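Side-chain contacts in soluble lytic murein transglycosylase (Escherichia coli, PDB 1QSA), which cleaves the beta-1,4-glycosidic bonds between N-acetylmuramic acid and N-acetylglucosamine in peptidoglycan, leaving a 1,6-anhydro bond in the N-acetylmuramic acid residue: residues A[253-258]-A[276-281]; A[352-357]-A[594-599]; A[405-410]-A[417-422]; A[544-549]-A[573-578]. All blocks are in the same frame, centred on the assembly; numbering follows the deposited sequence.

Following the chain from the N terminus, contact 1 comes first and closes a short loop between the successive helices 248-260 and 269-280. Contact 2 opens later, at helix 351-359, and closes only at helix 582-601, spanning more than 230 residues and tying the alpha-superhelix to the C-terminal end of the chain. Within that span lie two local closures, one after the other: contact 3 pairs neighbouring helices of the L domain, and contact 4 joins helices 545-554 and 572-578 of the transglycosylase part. Contacts 2 and 4 touch, through the salt bridge Asp595-Arg545 and a probable hydrogen bond from Tyr352 to Glu577. Contacts 1 and 3 lie on opposite sides of the chain's centre.

Contact 1 of 4, residues A[253-258]-A[276-281]; sequences ELRDIV and DDAIMR
Arg255 and Arg281 stack their guanidinium groups, with centres 3.6 Å apart and planes 27° from parallel. NH2 of Arg281 lies over one face of the Arg255 group, displaced toward its rim, and NH2 of Arg255 comes within 3.5 Å of Arg281 NH1. Arg255 gets there by an extended run from CG to NE, whereas Arg281 bends at chi3 (-97°), which turns its end back over its own helix. There NH2 of Arg281 makes a salt bridge of 3.1 Å to Asp277 OD2, on the syn side of the carboxylate, and its NE adds a weak bond to the same oxygen. That negative charge probably eases the closeness of two like charges. These are successive helices of the alpha-superhelix, and their backbones come near at Arg255 and Ala278, whose CB atoms are 4.0 Å apart. Replacing Arg255 with an alanine would probably strip Arg281 of its flat partner, leaving its outer end freer to turn, and deprive Gln252 OE1 of the donor NH1. Gln252 NE2 bonds Asp256 OD1 on its own helix and Ala278 O across the gap. Asp256 OD1 has a further partner in Ser282 OG, just past the second helix.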
loop_
_atom_site.group_PDB
_atom_site.type_symbol
_atom_site.label_atom_id
_atom_site.label_comp_id
_atom_site.label_asym_id
_atom_site.label_seq_id
_atom_site.Cartn_x
_atom_site.Cartn_y
_atom_site.Cartn_z
ATOM N N GLU A 253 6.012 23.528 -15.386
ATOM C CA GLU A 253 6.145 22.565 -14.297
ATOM C C GLU A 253 6.199 23.338 -12.989
ATOM O O GLU A 253 5.597 22.930 -11.987
ATOM C CB GLU A 253 7.406 21.691 -14.416
ATOM C CG GLU A 253 7.511 20.727 -13.214
ATOM C CD GLU A 253 8.798 19.907 -13.129
ATOM O OE1 GLU A 253 9.815 20.290 -13.735
ATOM O OE2 GLU A 253 8.785 18.879 -12.409
ATOM N N LEU A 254 6.911 24.466 -12.989
ATOM C CA LEU A 254 7.003 25.275 -11.780
ATOM C C LEU A 254 5.616 25.826 -11.414
ATOM O O LEU A 254 5.255 25.873 -10.242
ATOM C CB LEU A 254 7.989 26.432 -11.955
ATOM C CG LEU A 254 9.447 26.074 -12.247
ATOM C CD1 LEU A 254 10.271 27.350 -12.186
ATOM C CD2 LEU A 254 9.978 25.049 -11.227
ATOM N N ARG A 255 4.857 26.249 -12.426
ATOM C CA ARG A 255 3.508 26.772 -12.186
ATOM C C ARG A 255 2.629 25.685 -11.581
ATOM O O ARG A 255 1.894 25.948 -10.636
ATOM C CB ARG A 255 2.865 27.265 -13.482
ATOM C CG ARG A 255 3.426 28.572 -14.000
ATOM C CD ARG A 255 2.501 29.162 -15.058
ATOM N NE ARG A 255 3.158 30.254 -15.766
ATOM C CZ ARG A 255 3.685 30.140 -16.980
ATOM N NH1 ARG A 255 3.610 28.992 -17.640
ATOM N NH2 ARG A 255 4.281 31.181 -17.539
ATOM N N ASP A 256 2.734 24.463 -12.115
ATOM C CA ASP A 256 1.949 23.319 -11.624
ATOM C C ASP A 256 2.243 23.054 -10.152
ATOM O O ASP A 256 1.335 22.796 -9.357
ATOM C CB ASP A 256 2.264 22.040 -12.423
ATOM C CG ASP A 256 1.705 22.051 -13.839
ATOM O OD1 ASP A 256 0.988 22.990 -14.234
ATOM O OD2 ASP A 256 1.994 21.089 -14.574
ATOM N N ILE A 257 3.531 23.080 -9.807
ATOM C CA ILE A 257 3.980 22.844 -8.440
ATOM C C ILE A 257 3.318 23.819 -7.460
ATOM O O ILE A 257 2.802 23.409 -6.415
ATOM C CB ILE A 257 5.519 22.942 -8.363
ATOM C CG1 ILE A 257 6.138 21.696 -9.006
ATOM C CG2 ILE A 257 5.995 23.125 -6.922
ATOM C CD1 ILE A 257 7.610 21.843 -9.317
ATOM N N VAL A 258 3.288 25.098 -7.825
ATOM C CA VAL A 258 2.685 26.115 -6.968
ATOM C C VAL A 258 1.165 25.975 -6.904
ATOM O O VAL A 258 0.579 26.055 -5.820
ATOM C CB VAL A 258 3.088 27.529 -7.429
ATOM C CG1 VAL A 258 2.300 28.595 -6.661
ATOM C CG2 VAL A 258 4.575 27.731 -7.198
ATOM N N ASP A 276 -5.684 29.552 -11.175
ATOM C CA ASP A 276 -6.536 29.104 -12.269
ATOM C C ASP A 276 -5.959 29.355 -13.647
ATOM O O ASP A 276 -6.219 28.583 -14.584
ATOM C CB ASP A 276 -7.961 29.652 -12.122
ATOM C CG ASP A 276 -8.703 29.014 -10.952
ATOM O OD1 ASP A 276 -8.200 28.024 -10.376
ATOM O OD2 ASP A 276 -9.791 29.498 -10.594
ATOM N N ASP A 277 -5.175 30.422 -13.782
ATOM C CA ASP A 277 -4.530 30.717 -15.056
ATOM C C ASP A 277 -3.464 29.635 -15.271
ATOM O O ASP A 277 -3.336 29.092 -16.366
ATOM C CB ASP A 277 -3.882 32.108 -15.036
ATOM C CG ASP A 277 -3.003 32.365 -16.262
ATOM O OD1 ASP A 277 -3.543 32.742 -17.329
ATOM O OD2 ASP A 277 -1.767 32.181 -16.161
ATOM N N ALA A 278 -2.733 29.302 -14.208
ATOM C CA ALA A 278 -1.698 28.267 -14.282
ATOM C C ALA A 278 -2.302 26.918 -14.674
ATOM O O ALA A 278 -1.791 26.242 -15.573
ATOM C CB ALA A 278 -0.958 28.150 -12.954
ATOM N N ILE A 279 -3.426 26.554 -14.055
ATOM C CA ILE A 279 -4.062 25.277 -14.372
ATOM C C ILE A 279 -4.612 25.250 -15.799
ATOM O O ILE A 279 -4.579 24.208 -16.452
ATOM C CB ILE A 279 -5.142 24.886 -13.337
ATOM C CG1 ILE A 279 -4.519 24.826 -11.938
ATOM C CG2 ILE A 279 -5.696 23.494 -13.655
ATOM C CD1 ILE A 279 -5.517 24.658 -10.828
ATOM N N MET A 280 -5.082 26.397 -16.290
ATOM C CA MET A 280 -5.602 26.494 -17.659
ATOM C C MET A 280 -4.501 26.198 -18.683
ATOM O O MET A 280 -4.774 25.680 -19.764
ATOM C CB MET A 280 -6.182 27.893 -17.928
ATOM C CG MET A 280 -7.558 28.143 -17.317
ATOM S SD MET A 280 -8.825 27.060 -18.020
ATOM C CE MET A 280 -9.088 27.829 -19.631
ATOM N N ARG A 281 -3.259 26.507 -18.313
ATOM C CA ARG A 281 -2.100 26.282 -19.171
ATOM C C ARG A 281 -1.386 24.958 -18.884
ATOM O O ARG A 281 -0.366 24.645 -19.501
ATOM C CB ARG A 281 -1.105 27.431 -19.000
ATOM C CG ARG A 281 -1.633 28.770 -19.454
ATOM C CD ARG A 281 -0.490 29.733 -19.742
ATOM N NE ARG A 281 -0.202 30.628 -18.624
ATOM C CZ ARG A 281 0.782 31.523 -18.624
ATOM N NH1 ARG A 281 1.595 31.630 -19.671
ATOM N NH2 ARG A 281 0.968 32.301 -17.568
#

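Contact 2 of 4, residues A[352-357]-A[594-599]; sequences YPMVAA and YDAYYR. With SO4 (sulfate ion), chain B.
Met354 reaches across to Ala596 and Tyr597 and carries the whole packing. Its chain runs straight out beyond CG (chi2 178°, chi3 -173°), bringing SD to 3.9 Å from Ala596 CB and the methyl CE obliquely against the Tyr597 ring. The 3.3 Å between CE and Tyr597 CE1 is short, and since Met354 was modelled in two conformers that closeness is doubtful. The backbones stand well apart, the nearest CA atoms, of Met354 and Ala596, being 8.9 Å from each other, and the long methionine spans the distance. On the looser side the Tyr597 hydroxyl meets a sulfate, probably from the crystallisation liquor, with OH 2.9 Å from its O2. The edge of the Tyr594 ring lies near the same ion, CE1 of Tyr594 being 3.9 Å from sulfate O4. The contact joins the superhelix to the C-terminal catalytic part: helices 319-331 and 335-346 pack on helix 351-359, Leu608 touches Met354, and helix 468-479, with the predicted active-site Glu478, packs against helix 582-601.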
loop_
_atom_site.group_PDB
_atom_site.type_symbol
_atom_site.label_atom_id
_atom_site.label_comp_id
_atom_site.label_asym_id
_atom_site.label_seq_id
_atom_site.Cartn_x
_atom_site.Cartn_y
_atom_site.Cartn_z
ATOM N N TYR A 352 -19.321 4.163 -7.935
ATOM C CA TYR A 352 -20.116 4.993 -8.855
ATOM C C TYR A 352 -21.277 4.255 -9.521
ATOM O O TYR A 352 -22.346 4.837 -9.701
ATOM C CB TYR A 352 -19.233 5.787 -9.814
ATOM C CG TYR A 352 -18.804 7.098 -9.193
ATOM C CD1 TYR A 352 -19.715 8.140 -9.069
ATOM C CD2 TYR A 352 -17.505 7.287 -8.708
ATOM C CE1 TYR A 352 -19.359 9.342 -8.481
ATOM C CE2 TYR A 352 -17.129 8.495 -8.106
ATOM C CZ TYR A 352 -18.074 9.517 -8.004
ATOM O OH TYR A 352 -17.773 10.716 -7.427
ATOM N N PRO A 353 -21.069 2.995 -9.953
ATOM C CA PRO A 353 -22.200 2.286 -10.555
ATOM C C PRO A 353 -23.354 2.243 -9.535
ATOM O O PRO A 353 -24.520 2.379 -9.899
ATOM C CB PRO A 353 -21.612 0.895 -10.800
ATOM C CG PRO A 353 -20.250 1.215 -11.243
ATOM C CD PRO A 353 -19.802 2.323 -10.295
ATOM N N MET A 354 -23.030 2.087 -8.245
ATOM C CA MET A 354 -24.064 2.058 -7.203
ATOM C C MET A 354 -24.685 3.444 -6.959
ATOM O O MET A 354 -25.882 3.558 -6.662
ATOM C CB MET A 354 -23.462 1.576 -5.873
ATOM C CG MET A 354 -22.978 0.143 -5.850
ATOM S SD MET A 354 -22.239 -0.253 -4.233
ATOM C CE MET A 354 -21.603 -1.888 -4.582
ATOM N N VAL A 355 -23.860 4.484 -7.063
ATOM C CA VAL A 355 -24.338 5.851 -6.919
ATOM C C VAL A 355 -25.343 6.100 -8.059
ATOM O O VAL A 355 -26.433 6.654 -7.840
ATOM C CB VAL A 355 -23.199 6.891 -7.061
ATOM C CG1 VAL A 355 -23.789 8.285 -7.222
ATOM C CG2 VAL A 355 -22.282 6.882 -5.834
ATOM N N ALA A 356 -24.962 5.678 -9.259
ATOM C CA ALA A 356 -25.779 5.860 -10.455
ATOM C C ALA A 356 -27.162 5.259 -10.276
ATOM O O ALA A 356 -28.161 5.912 -10.574
ATOM C CB ALA A 356 -25.070 5.282 -11.686
ATOM N N ALA A 357 -27.216 4.031 -9.757
ATOM C CA ALA A 357 -28.484 3.352 -9.511
ATOM C C ALA A 357 -29.348 4.136 -8.510
ATOM O O ALA A 357 -30.536 4.366 -8.757
ATOM C CB ALA A 357 -28.227 1.943 -9.002
ATOM N N TYR A 594 -18.457 -1.934 -0.051
ATOM C CA TYR A 594 -18.363 -3.195 0.703
ATOM C C TYR A 594 -19.543 -3.409 1.647
ATOM O O TYR A 594 -20.013 -4.537 1.824
ATOM C CB TYR A 594 -17.065 -3.261 1.496
ATOM C CG TYR A 594 -15.781 -3.270 0.684
ATOM C CD1 TYR A 594 -15.782 -3.301 -0.719
ATOM C CD2 TYR A 594 -14.548 -3.223 1.338
ATOM C CE1 TYR A 594 -14.572 -3.283 -1.449
ATOM C CE2 TYR A 594 -13.348 -3.202 0.629
ATOM C CZ TYR A 594 -13.371 -3.229 -0.759
ATOM O OH TYR A 594 -12.195 -3.147 -1.444
ATOM N N ASP A 595 -20.021 -2.324 2.248
ATOM C CA ASP A 595 -21.168 -2.406 3.156
ATOM C C ASP A 595 -22.379 -2.898 2.335
ATOM O O ASP A 595 -23.117 -3.777 2.783
ATOM C CB ASP A 595 -21.433 -1.042 3.822
ATOM C CG ASP A 595 -22.330 -1.156 5.045
ATOM O OD1 ASP A 595 -22.788 -2.276 5.327
ATOM O OD2 ASP A 595 -22.571 -0.145 5.736
ATOM N N ALA A 596 -22.538 -2.385 1.116
ATOM C CA ALA A 596 -23.638 -2.837 0.251
ATOM C C ALA A 596 -23.492 -4.339 -0.059
ATOM O O ALA A 596 -24.478 -5.083 0.023
ATOM C CB ALA A 596 -23.683 -2.023 -1.035
ATOM N N TYR A 597 -22.273 -4.792 -0.357
ATOM C CA TYR A 597 -22.053 -6.214 -0.630
ATOM C C TYR A 597 -22.409 -7.037 0.608
ATOM O O TYR A 597 -23.075 -8.058 0.501
ATOM C CB TYR A 597 -20.596 -6.492 -0.995
ATOM C CG TYR A 597 -20.113 -5.835 -2.258
ATOM C CD1 TYR A 597 -20.977 -5.596 -3.323
ATOM C CD2 TYR A 597 -18.773 -5.438 -2.386
ATOM C CE1 TYR A 597 -20.523 -4.978 -4.490
ATOM C CE2 TYR A 597 -18.317 -4.815 -3.535
ATOM C CZ TYR A 597 -19.200 -4.586 -4.583
ATOM O OH TYR A 597 -18.762 -3.943 -5.709
ATOM N N TYR A 598 -21.975 -6.581 1.787
ATOM C CA TYR A 598 -22.282 -7.296 3.021
ATOM C C TYR A 598 -23.767 -7.352 3.304
ATOM O O TYR A 598 -24.289 -8.399 3.699
ATOM C CB TYR A 598 -21.471 -6.740 4.205
ATOM C CG TYR A 598 -20.121 -7.426 4.289
ATOM C CD1 TYR A 598 -20.039 -8.774 4.633
ATOM C CD2 TYR A 598 -18.948 -6.781 3.899
ATOM C CE1 TYR A 598 -18.823 -9.474 4.574
ATOM C CE2 TYR A 598 -17.717 -7.480 3.834
ATOM C CZ TYR A 598 -17.671 -8.820 4.163
ATOM O OH TYR A 598 -16.495 -9.531 4.007
ATOM N N ARG A 599 -24.465 -6.248 3.055
ATOM C CA ARG A 599 -25.909 -6.225 3.255
ATOM C C ARG A 599 -26.540 -7.260 2.324
ATOM O O ARG A 599 -27.392 -8.030 2.755
ATOM C CB ARG A 599 -26.480 -4.823 2.998
ATOM C CG ARG A 599 -26.237 -3.884 4.186
ATOM C CD ARG A 599 -26.684 -2.459 3.906
ATOM N NE ARG A 599 -28.090 -2.406 3.497
ATOM C CZ ARG A 599 -29.131 -2.479 4.327
ATOM N NH1 ARG A 599 -28.952 -2.587 5.644
ATOM N NH2 ARG A 599 -30.365 -2.429 3.837
HETATM S S SO4 B . -15.271 -3.271 -6.022
HETATM O O1 SO4 B . -16.129 -2.359 -5.240
HETATM O O2 SO4 B . -16.006 -4.522 -6.293
HETATM O O3 SO4 B . -14.935 -2.607 -7.293
HETATM O O4 SO4 B . -14.023 -3.567 -5.295
#

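Contact 3 of 4, residues A[405-410]-A[417-422]; sequences ANLVKS and AQLARY
Leu419 meets one flat group across this contact, the peptide carbonyl of Leu407; no aromatic ring takes part. The Leu419 methyl CD1 sits over a face of that peptide, 3.8 Å from Leu407 O, rather than ahead of the oxygen. The oxygen itself accepts a hydrogen bond from Lys411 NZ, so the methyl covers a carbonyl whose polar need is met in the following turn. The same methyl also touches side chains: it lies 3.9 Å from Val408 CG1 and, more loosely, 4.4 Å from Leu407 CG. Val408 offers that branch because CG1 stands beside the backbone N, opposite the carbonyl carbon (chi1 -56°). One leucine branch thus lodges between two consecutive residues of the last helical turn.

Just beyond, Lys409 leaves helical geometry and the chain turns into the next helix. Lys411 of the connection and Gln416 of the next helix tie down the open helix end: Lys411 NZ also bonds Lys409 O, and Gln416 NE2 bonds Val408 O. On the far flank Lys409 NZ makes a weak bond to Asn406 OD1.

The pair belongs to the L domain, a TPR-related array in which successive helices pack on one another. Helix 383-393 borders it through Glu384 on Leu407 and Met385 on Leu419, and helix 429-438 through Ala438 on Val408.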
loop_
_atom_site.group_PDB
_atom_site.type_symbol
_atom_site.label_atom_id
_atom_site.label_comp_id
_atom_site.label_asym_id
_atom_site.label_seq_id
_atom_site.Cartn_x
_atom_site.Cartn_y
_atom_site.Cartn_z
ATOM N N ALA A 405 0.323 -17.910 -1.206
ATOM C CA ALA A 405 0.795 -17.069 -2.299
ATOM C C ALA A 405 1.466 -17.923 -3.370
ATOM O O ALA A 405 1.253 -17.704 -4.558
ATOM C CB ALA A 405 1.758 -16.005 -1.778
ATOM N N ASN A 406 2.263 -18.904 -2.946
ATOM C CA ASN A 406 2.938 -19.802 -3.888
ATOM C C ASN A 406 1.942 -20.705 -4.591
ATOM O O ASN A 406 2.079 -20.982 -5.775
ATOM C CB ASN A 406 3.940 -20.705 -3.161
ATOM C CG ASN A 406 5.201 -19.992 -2.778
ATOM O OD1 ASN A 406 5.456 -18.874 -3.220
ATOM N ND2 ASN A 406 6.030 -20.654 -1.971
ATOM N N LEU A 407 0.953 -21.182 -3.845
ATOM C CA LEU A 407 -0.052 -22.076 -4.392
ATOM C C LEU A 407 -0.945 -21.429 -5.470
ATOM O O LEU A 407 -1.213 -22.043 -6.507
ATOM C CB LEU A 407 -0.885 -22.648 -3.235
ATOM C CG LEU A 407 -1.685 -23.938 -3.406
ATOM C CD1 LEU A 407 -0.849 -25.016 -4.077
ATOM C CD2 LEU A 407 -2.148 -24.399 -2.029
ATOM N N VAL A 408 -1.317 -20.166 -5.284
ATOM C CA VAL A 408 -2.187 -19.488 -6.250
ATOM C C VAL A 408 -1.441 -18.826 -7.410
ATOM O O VAL A 408 -2.019 -18.556 -8.459
ATOM C CB VAL A 408 -3.102 -18.437 -5.554
ATOM C CG1 VAL A 408 -3.899 -19.099 -4.454
ATOM C CG2 VAL A 408 -2.277 -17.294 -4.975
ATOM N N LYS A 409 -0.143 -18.619 -7.238
ATOM C CA LYS A 409 0.677 -17.962 -8.251
ATOM C C LYS A 409 0.851 -18.775 -9.538
ATOM O O LYS A 409 1.064 -19.991 -9.498
ATOM C CB LYS A 409 2.048 -17.633 -7.648
ATOM C CG LYS A 409 2.937 -16.725 -8.483
ATOM C CD LYS A 409 4.221 -16.426 -7.729
ATOM C CE LYS A 409 5.026 -17.703 -7.483
ATOM N NZ LYS A 409 5.989 -17.585 -6.347
ATOM N N SER A 410 0.715 -18.098 -10.675
ATOM C CA SER A 410 0.893 -18.724 -11.987
ATOM C C SER A 410 -0.114 -19.823 -12.331
ATOM O O SER A 410 0.156 -20.669 -13.179
ATOM C CB SER A 410 2.316 -19.284 -12.099
ATOM O OG SER A 410 3.269 -18.321 -11.674
ATOM N N ALA A 417 -9.895 -19.720 -8.908
ATOM C CA ALA A 417 -11.271 -19.636 -8.410
ATOM C C ALA A 417 -11.601 -20.869 -7.558
ATOM O O ALA A 417 -12.297 -20.771 -6.546
ATOM C CB ALA A 417 -12.264 -19.496 -9.589
ATOM N N GLN A 418 -11.098 -22.035 -7.970
ATOM C CA GLN A 418 -11.314 -23.255 -7.191
ATOM C C GLN A 418 -10.618 -23.106 -5.846
ATOM O O GLN A 418 -11.181 -23.465 -4.825
ATOM C CB GLN A 418 -10.740 -24.479 -7.894
ATOM C CG GLN A 418 -11.502 -24.927 -9.123
ATOM C CD GLN A 418 -10.840 -26.130 -9.758
ATOM O OE1 GLN A 418 -9.655 -26.094 -10.101
ATOM N NE2 GLN A 418 -11.594 -27.206 -9.913
ATOM N N LEU A 419 -9.382 -22.599 -5.860
ATOM C CA LEU A 419 -8.626 -22.397 -4.625
ATOM C C LEU A 419 -9.338 -21.372 -3.720
ATOM O O LEU A 419 -9.440 -21.561 -2.506
ATOM C CB LEU A 419 -7.178 -21.969 -4.941
ATOM C CG LEU A 419 -6.254 -23.085 -5.473
ATOM C CD1 LEU A 419 -4.924 -22.515 -5.949
ATOM C CD2 LEU A 419 -6.027 -24.128 -4.371
ATOM N N ALA A 420 -9.858 -20.301 -4.316
ATOM C CA ALA A 420 -10.591 -19.292 -3.548
ATOM C C ALA A 420 -11.800 -19.948 -2.861
ATOM O O ALA A 420 -12.010 -19.782 -1.658
ATOM C CB ALA A 420 -11.058 -18.151 -4.466
ATOM N N ARG A 421 -12.540 -20.764 -3.614
ATOM C CA ARG A 421 -13.730 -21.429 -3.066
ATOM C C ARG A 421 -13.373 -22.489 -2.028
ATOM O O ARG A 421 -14.097 -22.668 -1.059
ATOM C CB ARG A 421 -14.567 -22.041 -4.191
ATOM C CG ARG A 421 -15.901 -22.607 -3.718
ATOM C CD ARG A 421 -16.808 -21.507 -3.188
ATOM N NE ARG A 421 -17.956 -22.041 -2.451
ATOM C CZ ARG A 421 -19.061 -21.351 -2.187
ATOM N NH1 ARG A 421 -19.180 -20.093 -2.599
ATOM N NH2 ARG A 421 -20.047 -21.921 -1.503
ATOM N N TYR A 422 -12.251 -23.177 -2.234
ATOM C CA TYR A 422 -11.786 -24.198 -1.288
ATOM C C TYR A 422 -11.483 -23.511 0.058
ATOM O O TYR A 422 -11.898 -23.973 1.113
ATOM C CB TYR A 422 -10.528 -24.879 -1.822
ATOM C CG TYR A 422 -10.046 -26.011 -0.957
ATOM C CD1 TYR A 422 -10.567 -27.292 -1.108
ATOM C CD2 TYR A 422 -9.057 -25.807 0.004
ATOM C CE1 TYR A 422 -10.112 -28.350 -0.317
ATOM C CE2 TYR A 422 -8.593 -26.863 0.804
ATOM C CZ TYR A 422 -9.130 -28.126 0.633
ATOM O OH TYR A 422 -8.693 -29.176 1.416
#

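Contact 4 of 4, residues A[544-549]-A[573-578]; sequences NRIFSS and VAFVES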
loop_
_atom_site.group_PDB
_atom_site.type_symbol
_atom_site.label_atom_id
_atom_site.label_comp_id
_atom_site.label_asym_id
_atom_site.label_seq_id
_atom_site.Cartn_x
_atom_site.Cartn_y
_atom_site.Cartn_z
ATOM N N ASN A 544 -23.598 8.830 10.430
ATOM C CA ASN A 544 -23.384 8.950 8.989
ATOM C C ASN A 544 -22.108 8.183 8.629
ATOM O O ASN A 544 -21.034 8.511 9.119
ATOM C CB ASN A 544 -23.265 10.439 8.640
ATOM C CG ASN A 544 -23.049 10.675 7.163
ATOM O OD1 ASN A 544 -22.035 10.249 6.603
ATOM N ND2 ASN A 544 -23.987 11.383 6.525
ATOM N N ARG A 545 -22.243 7.164 7.785
ATOM C CA ARG A 545 -21.119 6.308 7.409
ATOM C C ARG A 545 -20.033 6.985 6.585
ATOM O O ARG A 545 -18.888 6.536 6.577
ATOM C CB ARG A 545 -21.613 5.025 6.744
ATOM C CG ARG A 545 -22.435 4.139 7.701
ATOM C CD ARG A 545 -23.102 3.001 6.929
ATOM N NE ARG A 545 -23.815 3.575 5.788
ATOM C CZ ARG A 545 -23.673 3.181 4.525
ATOM N NH1 ARG A 545 -22.932 2.118 4.220
ATOM N NH2 ARG A 545 -24.333 3.826 3.563
ATOM N N ILE A 546 -20.372 8.069 5.895
ATOM C CA ILE A 546 -19.341 8.770 5.134
ATOM C C ILE A 546 -18.389 9.406 6.150
ATOM O O ILE A 546 -17.169 9.247 6.058
ATOM C CB ILE A 546 -19.957 9.865 4.209
ATOM C CG1 ILE A 546 -20.758 9.190 3.084
ATOM C CG2 ILE A 546 -18.857 10.774 3.637
ATOM C CD1 ILE A 546 -21.570 10.170 2.222
ATOM N N PHE A 547 -18.967 10.100 7.133
ATOM C CA PHE A 547 -18.170 10.760 8.172
ATOM C C PHE A 547 -17.418 9.780 9.068
ATOM O O PHE A 547 -16.230 9.974 9.331
ATOM C CB PHE A 547 -19.044 11.670 9.047
ATOM C CG PHE A 547 -19.801 12.729 8.280
ATOM C CD1 PHE A 547 -19.321 13.213 7.076
ATOM C CD2 PHE A 547 -21.010 13.233 8.778
ATOM C CE1 PHE A 547 -20.022 14.184 6.366
ATOM C CE2 PHE A 547 -21.723 14.206 8.076
ATOM C CZ PHE A 547 -21.227 14.684 6.869
ATOM N N SER A 548 -18.077 8.708 9.509
ATOM C CA SER A 548 -17.401 7.761 10.388
ATOM C C SER A 548 -16.280 7.010 9.685
ATOM O O SER A 548 -15.248 6.736 10.291
ATOM C CB SER A 548 -18.384 6.774 11.037
ATOM O OG SER A 548 -19.136 6.096 10.055
ATOM N N SER A 549 -16.470 6.701 8.402
ATOM C CA SER A 549 -15.436 5.999 7.654
ATOM C C SER A 549 -14.246 6.935 7.461
ATOM O O SER A 549 -13.111 6.541 7.657
ATOM C CB SER A 549 -15.969 5.498 6.302
ATOM O OG SER A 549 -17.033 4.567 6.499
ATOM N N VAL A 573 -22.376 12.716 -2.587
ATOM C CA VAL A 573 -21.411 12.231 -3.574
ATOM C C VAL A 573 -20.305 13.258 -3.781
ATOM O O VAL A 573 -19.145 12.898 -3.872
ATOM C CB VAL A 573 -22.098 11.919 -4.934
ATOM C CG1 VAL A 573 -21.148 11.152 -5.850
ATOM C CG2 VAL A 573 -23.395 11.124 -4.714
ATOM N N ALA A 574 -20.675 14.542 -3.828
ATOM C CA ALA A 574 -19.693 15.615 -4.002
ATOM C C ALA A 574 -18.761 15.669 -2.782
ATOM O O ALA A 574 -17.551 15.887 -2.925
ATOM C CB ALA A 574 -20.399 16.958 -4.199
ATOM N N PHE A 575 -19.305 15.434 -1.591
ATOM C CA PHE A 575 -18.460 15.434 -0.392
ATOM C C PHE A 575 -17.427 14.283 -0.463
ATOM O O PHE A 575 -16.248 14.496 -0.227
ATOM C CB PHE A 575 -19.287 15.336 0.885
ATOM C CG PHE A 575 -18.462 15.451 2.129
ATOM C CD1 PHE A 575 -18.114 16.700 2.642
ATOM C CD2 PHE A 575 -17.954 14.310 2.744
ATOM C CE1 PHE A 575 -17.260 16.797 3.752
ATOM C CE2 PHE A 575 -17.106 14.395 3.846
ATOM C CZ PHE A 575 -16.761 15.647 4.344
ATOM N N VAL A 576 -17.866 13.088 -0.853
ATOM C CA VAL A 576 -16.941 11.952 -0.966
ATOM C C VAL A 576 -15.862 12.224 -2.022
ATOM O O VAL A 576 -14.662 12.071 -1.760
ATOM C CB VAL A 576 -17.698 10.655 -1.359
ATOM C CG1 VAL A 576 -16.697 9.516 -1.712
ATOM C CG2 VAL A 576 -18.595 10.211 -0.215
ATOM N N GLU A 577 -16.285 12.683 -3.198
ATOM C CA GLU A 577 -15.350 12.920 -4.290
ATOM C C GLU A 577 -14.353 14.045 -4.038
ATOM O O GLU A 577 -13.232 14.010 -4.554
ATOM C CB GLU A 577 -16.102 13.174 -5.604
ATOM C CG GLU A 577 -15.182 13.106 -6.819
ATOM C CD GLU A 577 -14.459 11.774 -6.913
ATOM O OE1 GLU A 577 -15.123 10.732 -6.859
ATOM O OE2 GLU A 577 -13.222 11.752 -7.022
ATOM N N SER A 578 -14.759 15.036 -3.245
ATOM C CA SER A 578 -13.907 16.183 -2.952
ATOM C C SER A 578 -12.988 16.022 -1.739
ATOM O O SER A 578 -12.199 16.921 -1.434
ATOM C CB SER A 578 -14.740 17.473 -2.838
ATOM O OG SER A 578 -15.681 17.390 -1.787
#
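Phe547 points the edge of its ring at the face of Phe575 in a T-shaped stack, the centroids 5.5 Å apart and the planes at 83°, with Phe547 CE1 3.9 Å from Phe575 CE2. Phe575 presents that face with CG anti to the backbone N (chi1 -175°). At the rim of the Phe575 ring, near its plane, sits the Ile546 branch CG2, 3.8 Å from Phe575 CD2. The other Ile546 branch runs across Val576, Ile546 CD1 meeting Val576 CG2 at 3.8 Å. Putting an alanine at Phe575 would probably open a gap beside Leu563 and Trp562 and leave the Phe547 edge without its aromatic face.

One shell out, Asn544 caps the helix: its OD1 takes a nearly straight bond (163°) from Phe547 N at 3.1 Å and a weak one from Ile546 N. The same oxygen lies above the Phe547 ring, off toward the rim, while Tyr618 also packs on that ring and holds Asn544 ND2 through its hydroxyl. The two helices run almost parallel within the lysozyme-like transglycosylase domain. Ser578 OG bonds Ala574 O. Between the segments, then, the attraction is apolar and aromatic, while capping and serine hydroxyls serve the polar backbone within each helix.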